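Local atomic coordinates of protein (superoxide dismutase) (Sulfolobus acidocaldarius, PDB entry 1B06), a protein that catalyses the dismutation of superoxide radicals to hydrogen peroxide and molecular oxygen, using one iron ion bound in each subunit. Residues K7-P12 against S47-L52; V18-P23 against M91-K96; G103-L108 against D198-R203; G134-Y139 against I149-N154. All coordinates share one frame; numbering follows the deposited sequence.

Interaction 1: residues K7-P12 against S47-L52; sequences KRYEFP and SLLDRL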
loop_
_atom_site.group_PDB
_atom_site.type_symbol
_atom_site.label_atom_id
_atom_site.label_comp_id
_atom_site.label_asym_id
_atom_site.label_seq_id
_atom_site.Cartn_x
_atom_site.Cartn_y
_atom_site.Cartn_z
ATOM N N LYS A 7 15.391 -17.031 16.469
ATOM C CA LYS A 7 15.982 -17.934 15.494
ATOM C C LYS A 7 16.089 -17.234 14.139
ATOM O O LYS A 7 15.325 -16.317 13.838
ATOM C CB LYS A 7 15.128 -19.196 15.364
ATOM C CG LYS A 7 15.686 -20.224 14.388
ATOM C CD LYS A 7 16.192 -21.465 15.111
ATOM C CE LYS A 7 17.167 -22.260 14.246
ATOM N NZ LYS A 7 17.902 -23.301 15.026
ATOM N N ARG A 8 17.053 -17.655 13.329
ATOM C CA ARG A 8 17.243 -17.063 12.014
ATOM C C ARG A 8 16.728 -18.008 10.945
ATOM O O ARG A 8 16.475 -19.179 11.213
ATOM C CB ARG A 8 18.720 -16.769 11.773
ATOM C CG ARG A 8 19.342 -15.852 12.817
ATOM C CD ARG A 8 18.744 -14.451 12.761
ATOM N NE ARG A 8 19.472 -13.507 13.606
ATOM C CZ ARG A 8 19.360 -13.450 14.930
ATOM N NH1 ARG A 8 18.547 -14.282 15.566
ATOM N NH2 ARG A 8 20.069 -12.565 15.620
ATOM N N TYR A 9 16.572 -17.497 9.732
ATOM C CA TYR A 9 16.077 -18.307 8.626
ATOM C C TYR A 9 17.222 -18.960 7.869
ATOM O O TYR A 9 18.331 -18.427 7.821
ATOM C CB TYR A 9 15.251 -17.440 7.665
ATOM C CG TYR A 9 13.935 -16.984 8.257
ATOM C CD1 TYR A 9 12.847 -17.852 8.337
ATOM C CD2 TYR A 9 13.796 -15.703 8.787
ATOM C CE1 TYR A 9 11.651 -17.458 8.938
ATOM C CE2 TYR A 9 12.606 -15.299 9.390
ATOM C CZ TYR A 9 11.543 -16.183 9.463
ATOM O OH TYR A 9 10.379 -15.800 10.079
ATOM N N GLU A 10 16.944 -20.116 7.280
ATOM C CA GLU A 10 17.941 -20.846 6.515
ATOM C C GLU A 10 17.589 -20.824 5.036
ATOM O O GLU A 10 16.424 -20.941 4.667
ATOM C CB GLU A 10 18.020 -22.292 6.998
ATOM C CG GLU A 10 19.284 -22.605 7.790
ATOM C CD GLU A 10 19.010 -23.454 9.019
ATOM O OE1 GLU A 10 18.334 -24.499 8.883
ATOM O OE2 GLU A 10 19.471 -23.076 10.120
ATOM N N PHE A 11 18.604 -20.663 4.194
ATOM C CA PHE A 11 18.412 -20.644 2.751
ATOM C C PHE A 11 18.169 -22.086 2.297
ATOM O O PHE A 11 19.033 -22.950 2.446
ATOM C CB PHE A 11 19.658 -20.067 2.068
ATOM C CG PHE A 11 19.513 -19.877 0.579
ATOM C CD1 PHE A 11 18.431 -19.186 0.052
ATOM C CD2 PHE A 11 20.479 -20.373 -0.294
ATOM C CE1 PHE A 11 18.311 -18.988 -1.315
ATOM C CE2 PHE A 11 20.364 -20.180 -1.665
ATOM C CZ PHE A 11 19.275 -19.483 -2.174
ATOM N N PRO A 12 16.984 -22.358 1.734
ATOM C CA PRO A 12 16.649 -23.707 1.270
ATOM C C PRO A 12 17.372 -24.113 -0.014
ATOM O O PRO A 12 17.956 -23.277 -0.703
ATOM C CB PRO A 12 15.134 -23.650 1.083
ATOM C CG PRO A 12 14.867 -22.224 0.731
ATOM C CD PRO A 12 15.892 -21.399 1.481
ATOM N N SER A 47 19.429 -10.115 8.911
ATOM C CA SER A 47 20.124 -8.913 9.342
ATOM C C SER A 47 19.178 -7.996 10.119
ATOM O O SER A 47 19.606 -7.252 11.004
ATOM C CB SER A 47 20.702 -8.175 8.133
ATOM O OG SER A 47 19.829 -7.149 7.704
ATOM N N LEU A 48 17.890 -8.046 9.790
ATOM C CA LEU A 48 16.917 -7.215 10.486
ATOM C C LEU A 48 16.529 -7.871 11.801
ATOM O O LEU A 48 16.165 -7.186 12.754
ATOM C CB LEU A 48 15.673 -6.998 9.627
ATOM C CG LEU A 48 15.804 -5.937 8.536
ATOM C CD1 LEU A 48 14.549 -5.940 7.694
ATOM C CD2 LEU A 48 16.032 -4.563 9.156
ATOM N N LEU A 49 16.606 -9.199 11.850
ATOM C CA LEU A 49 16.285 -9.933 13.069
ATOM C C LEU A 49 17.376 -9.655 14.110
ATOM O O LEU A 49 17.111 -9.619 15.313
ATOM C CB LEU A 49 16.201 -11.431 12.780
ATOM C CG LEU A 49 14.877 -11.938 12.194
ATOM C CD1 LEU A 49 14.955 -13.447 11.974
ATOM C CD2 LEU A 49 13.732 -11.607 13.133
ATOM N N ASP A 50 18.603 -9.463 13.639
ATOM C CA ASP A 50 19.716 -9.158 14.521
ATOM C C ASP A 50 19.418 -7.842 15.242
ATOM O O ASP A 50 19.568 -7.742 16.462
ATOM C CB ASP A 50 21.009 -9.016 13.713
ATOM C CG ASP A 50 21.530 -10.343 13.206
ATOM O OD1 ASP A 50 21.232 -11.381 13.831
ATOM O OD2 ASP A 50 22.240 -10.349 12.181
ATOM N N ARG A 51 18.989 -6.837 14.478
ATOM C CA ARG A 51 18.664 -5.530 15.038
ATOM C C ARG A 51 17.488 -5.612 16.005
ATOM O O ARG A 51 17.525 -5.019 17.083
ATOM C CB ARG A 51 18.341 -4.537 13.922
ATOM C CG ARG A 51 19.540 -3.739 13.461
ATOM C CD ARG A 51 19.181 -2.806 12.322
ATOM N NE ARG A 51 18.671 -1.519 12.790
ATOM C CZ ARG A 51 19.386 -0.621 13.468
ATOM N NH1 ARG A 51 20.653 -0.864 13.769
ATOM N NH2 ARG A 51 18.838 0.534 13.832
ATOM N N LEU A 52 16.448 -6.345 15.623
ATOM C CA LEU A 52 15.280 -6.485 16.485
ATOM C C LEU A 52 15.681 -7.159 17.798
ATOM O O LEU A 52 15.212 -6.787 18.875
ATOM C CB LEU A 52 14.190 -7.308 15.784
ATOM C CG LEU A 52 12.842 -7.424 16.518
ATOM C CD1 LEU A 52 12.313 -6.031 16.860
ATOM C CD2 LEU A 52 11.837 -8.168 15.647
#
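Arg-8 and Asp-50 form the salt bridge that joins the N-terminal loop 7-12 to helix 27-57, and both contacting nitrogens converge on a single carboxylate oxygen. The bond from Arg-8 NE to Asp-50 OD1 is 2.8 Å long but bent, with an angle of 133° at the hydrogen. The modelled 2.4 Å between Arg-8 NH2 and Asp-50 OD1 is too short to be taken literally, although the pairing itself is clear. The oxygen lies in the guanidinium plane, yet it is met from above its own carboxylate plane, and the two groups are inclined by 54° to one another. This is not the flat, two-oxygen pairing often drawn for such ions. A bend at chi2 (-66°) turns the arginine chain alongside Leu-49, which lies against one face of the guanidinium and has its CB 3.9 Å from Arg-8 CD. Glu-53 offers Arg-8 NH2 a second, long and weak ion pair.

Farther out, Leu-49 CD1 fits between the backbone and an aromatic ring: it is 3.4 Å from Lys-7 O and 4.0 Å from Tyr-9 CE2, with the leucine and tyrosine side chains crossing at about a right angle. The phenol bonds Asp-141 of the second subunit, and Lys-7 O accepts from Asn-146 of that same subunit. Asn-46 OD1 holds Tyr-9 N. The chemistry is thus a charge pair backed by aliphatic packing, tying an irregular segment to the long helix of the alpha-hairpin domain while its neighbouring groups reach across the subunit interface.

Interaction 2: residues V18-P23 against M91-K96; sequences VDALEP and MAPAGK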
loop_
_atom_site.group_PDB
_atom_site.type_symbol
_atom_site.label_atom_id
_atom_site.label_comp_id
_atom_site.label_asym_id
_atom_site.label_seq_id
_atom_site.Cartn_x
_atom_site.Cartn_y
_atom_site.Cartn_z
ATOM N N VAL A 18 19.122 -25.947 -12.000
ATOM C CA VAL A 18 18.689 -24.638 -12.488
ATOM C C VAL A 18 18.201 -24.614 -13.931
ATOM O O VAL A 18 17.598 -23.633 -14.362
ATOM C CB VAL A 18 19.804 -23.578 -12.343
ATOM C CG1 VAL A 18 20.171 -23.410 -10.881
ATOM C CG2 VAL A 18 21.018 -23.979 -13.155
ATOM N N ASP A 19 18.461 -25.683 -14.676
ATOM C CA ASP A 19 18.025 -25.742 -16.066
ATOM C C ASP A 19 16.919 -26.770 -16.261
ATOM O O ASP A 19 16.568 -27.099 -17.393
ATOM C CB ASP A 19 19.207 -26.073 -16.981
ATOM C CG ASP A 19 19.760 -27.467 -16.745
ATOM O OD1 ASP A 19 19.392 -28.102 -15.735
ATOM O OD2 ASP A 19 20.566 -27.935 -17.574
ATOM N N ALA A 20 16.363 -27.262 -15.156
ATOM C CA ALA A 20 15.301 -28.263 -15.206
ATOM C C ALA A 20 13.940 -27.754 -15.700
ATOM O O ALA A 20 13.079 -28.553 -16.079
ATOM C CB ALA A 20 15.138 -28.905 -13.836
ATOM N N LEU A 21 13.736 -26.439 -15.701
ATOM C CA LEU A 21 12.457 -25.883 -16.142
ATOM C C LEU A 21 12.466 -25.390 -17.588
ATOM O O LEU A 21 11.473 -24.846 -18.070
ATOM C CB LEU A 21 12.034 -24.742 -15.215
ATOM C CG LEU A 21 11.870 -25.114 -13.742
ATOM C CD1 LEU A 21 11.386 -23.895 -12.953
ATOM C CD2 LEU A 21 10.883 -26.261 -13.611
ATOM N N GLU A 22 13.585 -25.574 -18.281
ATOM C CA GLU A 22 13.681 -25.144 -19.669
ATOM C C GLU A 22 12.767 -26.026 -20.510
ATOM O O GLU A 22 12.550 -27.187 -20.174
ATOM C CB GLU A 22 15.120 -25.262 -20.153
ATOM C CG GLU A 22 15.697 -23.948 -20.621
ATOM C CD GLU A 22 17.120 -23.752 -20.166
ATOM O OE1 GLU A 22 17.756 -24.757 -19.800
ATOM O OE2 GLU A 22 17.603 -22.600 -20.178
ATOM N N PRO A 23 12.243 -25.503 -21.634
ATOM C CA PRO A 23 12.420 -24.166 -22.207
ATOM C C PRO A 23 11.475 -23.090 -21.672
ATOM O O PRO A 23 11.539 -21.944 -22.100
ATOM C CB PRO A 23 12.178 -24.399 -23.688
ATOM C CG PRO A 23 11.095 -25.448 -23.692
ATOM C CD PRO A 23 11.339 -26.318 -22.467
ATOM N N MET A 91 6.582 -25.951 -8.602
ATOM C CA MET A 91 6.918 -26.185 -10.006
ATOM C C MET A 91 7.681 -27.513 -10.109
ATOM O O MET A 91 8.212 -28.009 -9.115
ATOM C CB MET A 91 7.779 -25.039 -10.546
ATOM C CG MET A 91 7.042 -23.712 -10.663
ATOM S SD MET A 91 7.930 -22.452 -11.594
ATOM C CE MET A 91 9.420 -22.221 -10.547
ATOM N N ALA A 92 7.730 -28.090 -11.304
ATOM C CA ALA A 92 8.429 -29.349 -11.507
ATOM C C ALA A 92 8.909 -29.426 -12.944
ATOM O O ALA A 92 8.304 -28.835 -13.835
ATOM C CB ALA A 92 7.500 -30.513 -11.201
ATOM N N PRO A 93 10.019 -30.144 -13.187
ATOM C CA PRO A 93 10.567 -30.287 -14.542
ATOM C C PRO A 93 9.510 -30.669 -15.576
ATOM O O PRO A 93 8.577 -31.418 -15.281
ATOM C CB PRO A 93 11.635 -31.365 -14.382
ATOM C CG PRO A 93 12.073 -31.227 -12.961
ATOM C CD PRO A 93 10.840 -30.851 -12.189
ATOM N N ALA A 94 9.675 -30.138 -16.784
ATOM C CA ALA A 94 8.769 -30.370 -17.907
ATOM C C ALA A 94 7.878 -31.609 -17.814
ATOM O O ALA A 94 6.649 -31.504 -17.794
ATOM C CB ALA A 94 9.575 -30.416 -19.198
ATOM N N GLY A 95 8.501 -32.781 -17.766
ATOM C CA GLY A 95 7.741 -34.014 -17.695
ATOM C C GLY A 95 6.917 -34.195 -16.435
ATOM O O GLY A 95 5.717 -34.453 -16.508
ATOM N N LYS A 96 7.561 -34.063 -15.279
ATOM C CA LYS A 96 6.890 -34.232 -13.994
ATOM C C LYS A 96 5.829 -33.168 -13.731
ATOM O O LYS A 96 4.786 -33.450 -13.142
ATOM C CB LYS A 96 7.922 -34.216 -12.862
ATOM C CG LYS A 96 7.463 -34.920 -11.594
ATOM C CD LYS A 96 7.018 -33.920 -10.532
ATOM C CE LYS A 96 5.568 -34.139 -10.131
ATOM N NZ LYS A 96 5.447 -35.165 -9.058
#
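Leu-21 and Met-91 meet through their terminal methyls, Leu-21 CD1 lying 3.5 Å from Met-91 CE, with the two side chains crossing at about a right angle. The methionine is turned at its last torsion (chi3 -63°), which brings CE round to the leucine. The other leucine branch, Leu-21 CD2, packs 3.7 Å from Ala-92 O. Beside this pair, Ala-20 CB touches the Pro-93 ring at CG (3.9 Å), and Pro-93 CA makes a CA-H...O contact of 3.4 Å with Ala-20 O. No conventional hydrogen bond spans the two segments.

A type I beta turn from Asp-19 to Glu-22 presents Ala-20 and Leu-21 to the 91-96 loop, and Glu-22 OE2 accepts from Lys-27 N at the start of helix 27-57. Behind the first shell, Tyr-16 touches both Leu-21 and Met-91, Ile-30 packs on Leu-21, and Ala-92 is backbone-bonded to Val-194. The Met-91 side chain is about 9 Å from the iron. Shortened to an alanine, Leu-21 would no longer reach Met-91 CE, which would probably lose its methyl partner and leave a gap beside Ala-92 O. With only van der Waals contacts and one CH donor, the two loops are held by apolar fit of shape.

Interaction 3: residues G103-L108 against D198-R203; sequences GALADL and DDAEKR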
loop_
_atom_site.group_PDB
_atom_site.type_symbol
_atom_site.label_atom_id
_atom_site.label_comp_id
_atom_site.label_asym_id
_atom_site.label_seq_id
_atom_site.Cartn_x
_atom_site.Cartn_y
_atom_site.Cartn_z
ATOM N N GLY A 103 -7.052 -35.623 -7.768
ATOM C CA GLY A 103 -7.432 -35.696 -6.371
ATOM C C GLY A 103 -8.480 -34.692 -5.940
ATOM O O GLY A 103 -9.302 -34.254 -6.738
ATOM N N ALA A 104 -8.440 -34.335 -4.661
ATOM C CA ALA A 104 -9.378 -33.391 -4.071
ATOM C C ALA A 104 -9.325 -32.026 -4.737
ATOM O O ALA A 104 -10.352 -31.358 -4.888
ATOM C CB ALA A 104 -9.091 -33.246 -2.589
ATOM N N LEU A 105 -8.130 -31.609 -5.137
ATOM C CA LEU A 105 -7.966 -30.310 -5.783
ATOM C C LEU A 105 -8.748 -30.231 -7.087
ATOM O O LEU A 105 -9.457 -29.260 -7.332
ATOM C CB LEU A 105 -6.484 -30.021 -6.055
ATOM C CG LEU A 105 -6.194 -28.674 -6.735
ATOM C CD1 LEU A 105 -6.687 -27.529 -5.863
ATOM C CD2 LEU A 105 -4.708 -28.536 -6.985
ATOM N N ALA A 106 -8.618 -31.253 -7.928
ATOM C CA ALA A 106 -9.325 -31.273 -9.204
ATOM C C ALA A 106 -10.833 -31.277 -8.974
ATOM O O ALA A 106 -11.585 -30.696 -9.749
ATOM C CB ALA A 106 -8.912 -32.497 -10.020
ATOM N N ASP A 107 -11.267 -31.927 -7.901
ATOM C CA ASP A 107 -12.685 -32.000 -7.577
ATOM C C ASP A 107 -13.234 -30.645 -7.131
ATOM O O ASP A 107 -14.325 -30.252 -7.532
ATOM C CB ASP A 107 -12.919 -33.039 -6.480
ATOM C CG ASP A 107 -14.344 -33.055 -5.996
ATOM O OD1 ASP A 107 -15.242 -33.339 -6.817
ATOM O OD2 ASP A 107 -14.563 -32.781 -4.797
ATOM N N LEU A 108 -12.473 -29.937 -6.303
ATOM C CA LEU A 108 -12.897 -28.629 -5.815
ATOM C C LEU A 108 -12.925 -27.615 -6.953
ATOM O O LEU A 108 -13.815 -26.772 -7.017
ATOM C CB LEU A 108 -11.958 -28.136 -4.705
ATOM C CG LEU A 108 -12.120 -28.797 -3.330
ATOM C CD1 LEU A 108 -11.346 -28.014 -2.272
ATOM C CD2 LEU A 108 -13.595 -28.863 -2.973
ATOM N N ASP A 198 1.186 -32.147 -8.018
ATOM C CA ASP A 198 1.324 -33.091 -6.911
ATOM C C ASP A 198 1.577 -32.290 -5.644
ATOM O O ASP A 198 0.982 -32.549 -4.601
ATOM C CB ASP A 198 2.487 -34.050 -7.159
ATOM C CG ASP A 198 2.100 -35.208 -8.051
ATOM O OD1 ASP A 198 1.488 -36.170 -7.541
ATOM O OD2 ASP A 198 2.403 -35.155 -9.264
ATOM N N ASP A 199 2.467 -31.310 -5.749
ATOM C CA ASP A 199 2.787 -30.444 -4.628
ATOM C C ASP A 199 1.519 -29.705 -4.189
ATOM O O ASP A 199 1.222 -29.627 -3.000
ATOM C CB ASP A 199 3.861 -29.429 -5.036
ATOM C CG ASP A 199 4.130 -28.390 -3.955
ATOM O OD1 ASP A 199 4.795 -28.732 -2.955
ATOM O OD2 ASP A 199 3.682 -27.230 -4.104
ATOM N N ALA A 200 0.770 -29.172 -5.152
ATOM C CA ALA A 200 -0.456 -28.440 -4.845
ATOM C C ALA A 200 -1.462 -29.327 -4.113
ATOM O O ALA A 200 -2.053 -28.911 -3.118
ATOM C CB ALA A 200 -1.072 -27.885 -6.124
ATOM N N GLU A 201 -1.651 -30.552 -4.599
ATOM C CA GLU A 201 -2.595 -31.468 -3.968
ATOM C C GLU A 201 -2.148 -31.815 -2.553
ATOM O O GLU A 201 -2.973 -31.966 -1.650
ATOM C CB GLU A 201 -2.734 -32.752 -4.789
ATOM C CG GLU A 201 -3.512 -33.860 -4.077
ATOM C CD GLU A 201 -5.010 -33.591 -4.006
ATOM O OE1 GLU A 201 -5.450 -32.510 -4.439
ATOM O OE2 GLU A 201 -5.754 -34.465 -3.518
ATOM N N LYS A 202 -0.839 -31.941 -2.361
ATOM C CA LYS A 202 -0.283 -32.260 -1.050
ATOM C C LYS A 202 -0.581 -31.151 -0.049
ATOM O O LYS A 202 -0.908 -31.414 1.104
ATOM C CB LYS A 202 1.230 -32.445 -1.146
ATOM C CG LYS A 202 1.694 -33.876 -0.952
ATOM C CD LYS A 202 3.057 -34.101 -1.586
ATOM C CE LYS A 202 3.170 -35.499 -2.181
ATOM N NZ LYS A 202 4.004 -35.511 -3.417
ATOM N N ARG A 203 -0.459 -29.907 -0.497
ATOM C CA ARG A 203 -0.719 -28.764 0.365
ATOM C C ARG A 203 -2.185 -28.740 0.781
ATOM O O ARG A 203 -2.500 -28.504 1.945
ATOM C CB ARG A 203 -0.340 -27.470 -0.362
ATOM C CG ARG A 203 1.109 -27.457 -0.823
ATOM C CD ARG A 203 1.593 -26.077 -1.221
ATOM N NE ARG A 203 2.639 -25.616 -0.314
ATOM C CZ ARG A 203 3.939 -25.673 -0.574
ATOM N NH1 ARG A 203 4.372 -26.172 -1.722
ATOM N NH2 ARG A 203 4.811 -25.239 0.322
#
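Glu-201 reaches from one helix to the backbone of another, the two forming a nearly perpendicular pair in the C-terminal domain of this iron/manganese superoxide dismutase. The axes of 103-108 and 198-203 cross at 87° with a closest approach of 8.6 Å. Near the start of helix 103-113, where amides lack acceptors from a preceding turn, the carboxylate takes two consecutive N-H groups, one on each oxygen. Ala-104 N donates to Glu-201 OE2 over 2.9 Å, on the syn side but 26° out of the carboxylate plane, whereas Leu-105 N meets the syn lone pair of Glu-201 OE1, also at 2.9 Å. With CG anti to the backbone N (chi1 170°) and a bend at chi2, the glutamate sends its carboxylate across the gap. Gln-205 NE2 gives OE2 a further bond, and the negative charge is probably stabilised by the dipole of the helix it faces.

Gly-103 has a positive phi and sits with its CA 3.5 Å from Glu-201 OE2; a beta carbon there would collide with that oxygen. Apolar packing adds Leu-105 CD2 on Ala-200 CB at 3.8 Å, both side chains also touching Ile-166 of strand 165-170. Within helix 197-205, Asp-199 and Arg-203, one turn apart, form a salt bridge: Arg-203 NH1 donates to Asp-199 OD2 over 2.7 Å, using that oxygen's syn lone pair, and OD2 lies in the guanidinium plane.

Interaction 4: residues G134-Y139 against I149-N154; sequences GWTVLY and IMTVEN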
loop_
_atom_site.group_PDB
_atom_site.type_symbol
_atom_site.label_atom_id
_atom_site.label_comp_id
_atom_site.label_asym_id
_atom_site.label_seq_id
_atom_site.Cartn_x
_atom_site.Cartn_y
_atom_site.Cartn_z
ATOM N N GLY A 134 4.460 -8.459 -8.282
ATOM C CA GLY A 134 3.766 -9.175 -7.232
ATOM C C GLY A 134 3.568 -10.634 -7.556
ATOM O O GLY A 134 4.340 -11.217 -8.315
ATOM N N TRP A 135 2.532 -11.230 -6.975
ATOM C CA TRP A 135 2.231 -12.642 -7.192
ATOM C C TRP A 135 0.730 -12.852 -7.328
ATOM O O TRP A 135 -0.060 -11.999 -6.923
ATOM C CB TRP A 135 2.672 -13.489 -5.992
ATOM C CG TRP A 135 4.045 -13.250 -5.473
ATOM C CD1 TRP A 135 4.512 -12.124 -4.855
ATOM C CD2 TRP A 135 5.129 -14.187 -5.477
ATOM N NE1 TRP A 135 5.822 -12.303 -4.474
ATOM C CE2 TRP A 135 6.225 -13.561 -4.843
ATOM C CE3 TRP A 135 5.281 -15.496 -5.956
ATOM C CZ2 TRP A 135 7.459 -14.201 -4.675
ATOM C CZ3 TRP A 135 6.508 -16.132 -5.788
ATOM C CH2 TRP A 135 7.581 -15.483 -5.151
ATOM N N THR A 136 0.341 -13.987 -7.905
ATOM C CA THR A 136 -1.071 -14.339 -7.985
ATOM C C THR A 136 -1.092 -15.665 -7.252
ATOM O O THR A 136 -0.321 -16.577 -7.560
ATOM C CB THR A 136 -1.595 -14.498 -9.414
ATOM O OG1 THR A 136 -1.591 -13.219 -10.062
ATOM C CG2 THR A 136 -3.034 -14.998 -9.382
ATOM N N VAL A 137 -1.957 -15.755 -6.256
ATOM C CA VAL A 137 -2.027 -16.934 -5.415
ATOM C C VAL A 137 -3.411 -17.552 -5.345
ATOM O O VAL A 137 -4.414 -16.888 -5.600
ATOM C CB VAL A 137 -1.598 -16.555 -3.973
ATOM C CG1 VAL A 137 -1.442 -17.784 -3.126
ATOM C CG2 VAL A 137 -0.296 -15.769 -4.009
ATOM N N LEU A 138 -3.450 -18.835 -5.009
ATOM C CA LEU A 138 -4.706 -19.546 -4.824
ATOM C C LEU A 138 -4.657 -20.060 -3.390
ATOM O O LEU A 138 -3.814 -20.899 -3.055
ATOM C CB LEU A 138 -4.839 -20.727 -5.786
ATOM C CG LEU A 138 -6.180 -21.447 -5.607
ATOM C CD1 LEU A 138 -7.296 -20.548 -6.116
ATOM C CD2 LEU A 138 -6.186 -22.768 -6.351
ATOM N N TYR A 139 -5.533 -19.529 -2.541
ATOM C CA TYR A 139 -5.588 -19.937 -1.142
ATOM C C TYR A 139 -6.714 -20.932 -0.963
ATOM O O TYR A 139 -7.610 -21.033 -1.796
ATOM C CB TYR A 139 -5.919 -18.758 -0.212
ATOM C CG TYR A 139 -4.973 -17.584 -0.225
ATOM C CD1 TYR A 139 -3.740 -17.651 0.420
ATOM C CD2 TYR A 139 -5.332 -16.387 -0.847
ATOM C CE1 TYR A 139 -2.880 -16.550 0.449
ATOM C CE2 TYR A 139 -4.486 -15.282 -0.826
ATOM C CZ TYR A 139 -3.261 -15.370 -0.176
ATOM O OH TYR A 139 -2.422 -14.282 -0.157
ATOM N N ILE A 149 -8.847 -16.977 -5.179
ATOM C CA ILE A 149 -7.795 -16.408 -6.015
ATOM C C ILE A 149 -7.491 -15.007 -5.498
ATOM O O ILE A 149 -8.395 -14.297 -5.061
ATOM C CB ILE A 149 -8.239 -16.257 -7.484
ATOM C CG1 ILE A 149 -8.380 -17.624 -8.148
ATOM C CG2 ILE A 149 -7.221 -15.415 -8.246
ATOM C CD1 ILE A 149 -8.966 -17.546 -9.546
ATOM N N MET A 150 -6.228 -14.600 -5.552
ATOM C CA MET A 150 -5.866 -13.264 -5.098
ATOM C C MET A 150 -4.577 -12.763 -5.740
ATOM O O MET A 150 -3.650 -13.534 -5.988
ATOM C CB MET A 150 -5.725 -13.242 -3.568
ATOM C CG MET A 150 -5.464 -11.852 -2.968
ATOM S SD MET A 150 -6.729 -10.599 -3.362
ATOM C CE MET A 150 -8.177 -11.422 -2.771
ATOM N N THR A 151 -4.537 -11.469 -6.033
ATOM C CA THR A 151 -3.343 -10.867 -6.589
ATOM C C THR A 151 -2.662 -10.170 -5.413
ATOM O O THR A 151 -3.271 -9.366 -4.709
ATOM C CB THR A 151 -3.669 -9.835 -7.694
ATOM O OG1 THR A 151 -4.726 -8.973 -7.257
ATOM C CG2 THR A 151 -4.092 -10.543 -8.974
ATOM N N VAL A 152 -1.400 -10.504 -5.186
ATOM C CA VAL A 152 -0.644 -9.917 -4.091
ATOM C C VAL A 152 0.334 -8.892 -4.653
ATOM O O VAL A 152 1.081 -9.179 -5.598
ATOM C CB VAL A 152 0.110 -11.026 -3.310
ATOM C CG1 VAL A 152 1.052 -10.420 -2.282
ATOM C CG2 VAL A 152 -0.898 -11.939 -2.630
ATOM N N GLU A 153 0.303 -7.687 -4.092
ATOM C CA GLU A 153 1.193 -6.617 -4.536
ATOM C C GLU A 153 2.488 -6.699 -3.725
ATOM O O GLU A 153 2.461 -6.872 -2.501
ATOM C CB GLU A 153 0.500 -5.262 -4.368
ATOM C CG GLU A 153 -0.429 -4.941 -5.532
ATOM C CD GLU A 153 -1.465 -3.891 -5.200
ATOM O OE1 GLU A 153 -1.085 -2.760 -4.833
ATOM O OE2 GLU A 153 -2.667 -4.197 -5.315
ATOM N N ASN A 154 3.619 -6.586 -4.414
ATOM C CA ASN A 154 4.921 -6.723 -3.775
ATOM C C ASN A 154 4.863 -8.107 -3.135
ATOM O O ASN A 154 4.187 -8.998 -3.654
ATOM C CB ASN A 154 5.135 -5.639 -2.714
ATOM C CG ASN A 154 6.612 -5.354 -2.463
ATOM O OD1 ASN A 154 7.428 -6.271 -2.374
ATOM N ND2 ASN A 154 6.957 -4.076 -2.347
#
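Val-137 and Val-152 lie on the same face of a beta hairpin whose strands, 134-140 and 147-153, belong to the three-stranded antiparallel sheet of the C-terminal domain; their CG2 methyls are 4.1 Å apart. Tyr-139 completes this apolar cluster: its chi1 of -59° sets CG beside the backbone N, the rotamer in which the ring reaches Met-150 and Val-152. The ring turns an edge to Met-150, Tyr-139 CE2 lying 3.6 Å from Met-150 CB, while Val-137 CG1 lies over one face, toward its rim. Tyr-139 OH passes 3.7 Å from Val-152 CG2 and bonds His-159 ND1. A leucine here would probably leave His-159 without this hydroxyl partner and Met-150 without its aromatic neighbour.

On the reverse face Leu-138 CD1 packs 3.7 Å from Ile-149 CG1, and Thr-136 and Thr-151 lie side by side, Thr-136 OG1 bonded to Glu-171 and Thr-151 OG1 to Gln-68 of the second subunit. Four backbone bonds join the pairs Trp-135 with Val-152 and Val-137 with Met-150. The straightest, Val-137 N to Met-150 O, is 2.8 Å long with 172° at the hydrogen.

At the polar end, Trp-135 packs on the iron ligands His-84 and Asp-170 and donates NE1 to His-155 ND1. Asn-154 O lies in the indole plane, 3.4 Å from Trp-135 CD1. Gly-134 CA is 3.1 Å from Val-152 O, a CA-H...O contact, and a beta carbon there would clash with that oxygen.

The contacts lie at different distances from the iron site. In interaction 4 the side chain of Trp-135 is about 4 Å from the bound iron. In interaction 2 the side chain of Met-91 is about 9 Å from the metal, and in interaction 1 that of Tyr-9 is about 11 Å from that of His-84. Interaction 3 lies away from the site, yet the loop it closes contains the whole of interaction 4. Interactions 2 and 3 meet directly in a salt bridge, Lys-96 NZ to Asp-198 OD2 at 3.1 Å, although Lys-96 is poorly ordered. Interactions 1 and 4, with centres about 25 Å apart, both touch the second subunit.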